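Local coordinates for protein type II restriction enzyme BsoBI (Geobacillus stearothermophilus, PDB 1DC1) that recognises the degenerate double-stranded DNA sequence 5'-CYCGRG-3' as a homodimer and cleaves it after the first cytosine, at residues H10-S13 with V14-K18. Sequence-based numbering, arbitrary orientation.
Sequences HLKS and VDDLK
Ser13 and Asp16 bind each other through backbone and side chain across a type I beta turn, Ser13 to Asp16, within the loop that precedes helix 21-53 of this PDDEXK-clan nuclease. The amide N of Asp16 closes the turn by donating to Ser13 O over 2.9 Å; it approaches from above the carbonyl plane, 57° out of it. Side-chain bonds add to the turn, as the Asp16 carboxylate reaches back over the incoming chain. Its OD2 takes the amide N of Lys12 at 2.7 Å, a fairly straight bond met on the anti side, and more weakly the N of Ser13 at 3.2 Å. The Ser13 hydroxyl, placed between its own N and carbonyl carbon (chi1 63°), adds a weak bond from OG to Asp16 OD1, so both carboxylate oxygens are engaged and the group's rotation is restrained. Lys12 itself sends its ammonium elsewhere, to the carbonyl of Glu8. On the buried side, Leu11 and Leu17 cross at about a right angle, Leu11 against Leu296 and Gln312, Leu17 against Gln312 and Ser304. Leu11 CD2 also lies 3.7 Å from Asp16 CB, and its tightest approach is to Leu17 CD1, at 3.5 Å.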
ATOM      1  N   HIS D  10     -16.407  25.506  -5.482  1.00 27.89           N
ATOM      2  CA  HIS D  10     -17.110  24.219  -5.460  1.00 27.22           C
ATOM      3  C   HIS D  10     -17.179  23.566  -4.080  1.00 27.75           C
ATOM      4  O   HIS D  10     -17.807  22.519  -3.947  1.00 29.61           O
ATOM      5  CB  HIS D  10     -16.495  23.232  -6.453  1.00 26.89           C
ATOM      6  CG  HIS D  10     -15.036  22.974  -6.214  1.00 33.16           C
ATOM      7  ND1 HIS D  10     -14.039  23.755  -6.768  1.00 31.65           N
ATOM      8  CD2 HIS D  10     -14.406  22.015  -5.490  1.00 26.14           C
ATOM      9  CE1 HIS D  10     -12.860  23.283  -6.400  1.00 30.34           C
ATOM     10  NE2 HIS D  10     -13.056  22.227  -5.626  1.00 28.77           N
ATOM     11  N   LEU D  11     -16.538  24.165  -3.067  1.00 27.36           N
ATOM     12  CA  LEU D  11     -16.563  23.652  -1.681  1.00 27.68           C
ATOM     13  C   LEU D  11     -17.146  24.658  -0.738  1.00 27.13           C
ATOM     14  O   LEU D  11     -16.583  25.726  -0.567  1.00 29.99           O
ATOM     15  CB  LEU D  11     -15.165  23.368  -1.132  1.00 21.48           C
ATOM     16  CG  LEU D  11     -14.461  22.305  -1.932  1.00 26.65           C
ATOM     17  CD1 LEU D  11     -13.018  22.209  -1.469  1.00 28.34           C
ATOM     18  CD2 LEU D  11     -15.218  20.993  -1.784  1.00 20.41           C
ATOM     19  N   LYS D  12     -18.240  24.309  -0.085  1.00 30.29           N
ATOM     20  CA  LYS D  12     -18.832  25.227   0.870  1.00 34.19           C
ATOM     21  C   LYS D  12     -18.649  24.723   2.302  1.00 31.31           C
ATOM     22  O   LYS D  12     -18.702  25.495   3.258  1.00 36.45           O
ATOM     23  CB  LYS D  12     -20.313  25.424   0.551  1.00 40.78           C
ATOM     24  CG  LYS D  12     -20.621  25.387  -0.942  1.00 48.66           C
ATOM     25  CD  LYS D  12     -19.828  26.423  -1.760  1.00 56.65           C
ATOM     26  CE  LYS D  12     -19.834  26.058  -3.265  1.00 59.56           C
ATOM     27  NZ  LYS D  12     -19.762  27.250  -4.161  1.00 65.36           N
ATOM     28  N   SER D  13     -18.419  23.429   2.460  1.00 29.76           N
ATOM     29  CA  SER D  13     -18.236  22.870   3.799  1.00 29.53           C
ATOM     30  C   SER D  13     -17.259  21.696   3.715  1.00 25.96           C
ATOM     31  O   SER D  13     -17.017  21.153   2.632  1.00 24.84           O
ATOM     32  CB  SER D  13     -19.582  22.400   4.385  1.00 31.24           C
ATOM     33  OG  SER D  13     -20.174  21.338   3.625  1.00 36.34           O
ATOM     34  N   VAL D  14     -16.699  21.329   4.872  1.00 27.23           N
ATOM     35  CA  VAL D  14     -15.732  20.235   4.970  1.00 22.47           C
ATOM     36  C   VAL D  14     -16.268  18.989   4.347  1.00 19.98           C
ATOM     37  O   VAL D  14     -15.551  18.291   3.634  1.00 21.58           O
ATOM     38  CB  VAL D  14     -15.406  19.836   6.417  1.00 20.00           C
ATOM     39  CG1 VAL D  14     -14.726  18.461   6.478  0.62 24.12           C
ATOM     40  CG2 VAL D  14     -14.495  20.867   7.025  0.62 27.36           C
ATOM     41  N   ASP D  15     -17.528  18.683   4.603  1.00 21.97           N
ATOM     42  CA  ASP D  15     -17.991  17.426   4.058  1.00 25.92           C
ATOM     43  C   ASP D  15     -18.393  17.461   2.567  1.00 18.54           C
ATOM     44  O   ASP D  15     -18.758  16.440   1.989  1.00 19.03           O
ATOM     45  CB  ASP D  15     -19.023  16.738   5.019  1.00 37.39           C
ATOM     46  CG  ASP D  15     -18.350  15.695   6.023  1.00 40.90           C
ATOM     47  OD1 ASP D  15     -17.116  15.758   6.300  1.00 34.75           O
ATOM     48  OD2 ASP D  15     -19.073  14.798   6.527  1.00 43.85           O
ATOM     49  N   ASP D  16     -18.236  18.617   1.924  1.00 18.38           N
ATOM     50  CA  ASP D  16     -18.447  18.682   0.500  1.00 16.39           C
ATOM     51  C   ASP D  16     -17.303  17.825  -0.112  1.00 13.28           C
ATOM     52  O   ASP D  16     -17.426  17.254  -1.185  1.00 15.25           O
ATOM     53  CB  ASP D  16     -18.349  20.130   0.025  1.00 21.89           C
ATOM     54  CG  ASP D  16     -19.671  20.894   0.183  1.00 29.61           C
ATOM     55  OD1 ASP D  16     -20.671  20.292   0.605  1.00 33.73           O
ATOM     56  OD2 ASP D  16     -19.727  22.101  -0.119  1.00 28.60           O
ATOM     57  N   LEU D  17     -16.196  17.708   0.601  1.00 12.14           N
ATOM     58  CA  LEU D  17     -15.055  16.923   0.132  1.00 15.91           C
ATOM     59  C   LEU D  17     -15.204  15.392   0.284  1.00 13.18           C
ATOM     60  O   LEU D  17     -14.546  14.623  -0.392  1.00 13.92           O
ATOM     61  CB  LEU D  17     -13.850  17.345   0.923  1.00 17.63           C
ATOM     62  CG  LEU D  17     -12.806  18.310   0.366  1.00 28.11           C
ATOM     63  CD1 LEU D  17     -12.847  18.503  -1.195  1.00 23.50           C
ATOM     64  CD2 LEU D  17     -12.996  19.559   1.191  1.00 31.10           C
ATOM     65  N   LYS D  18     -16.055  14.960   1.202  1.00 14.85           N
ATOM     66  CA  LYS D  18     -16.256  13.547   1.492  1.00 17.71           C
ATOM     67  C   LYS D  18     -16.855  12.700   0.339  1.00 17.68           C
ATOM     68  O   LYS D  18     -17.841  13.091  -0.294  1.00 18.67           O
ATOM     69  CB  LYS D  18     -17.177  13.476   2.720  1.00 23.04           C
ATOM     70  CG  LYS D  18     -16.628  12.899   3.957  1.00 37.65           C
ATOM     71  CD  LYS D  18     -17.087  11.455   4.056  1.00 38.02           C
ATOM     72  CE  LYS D  18     -17.467  11.110   5.464  1.00 42.00           C
ATOM     73  NZ  LYS D  18     -17.197   9.666   5.667  1.00 53.24           N
TER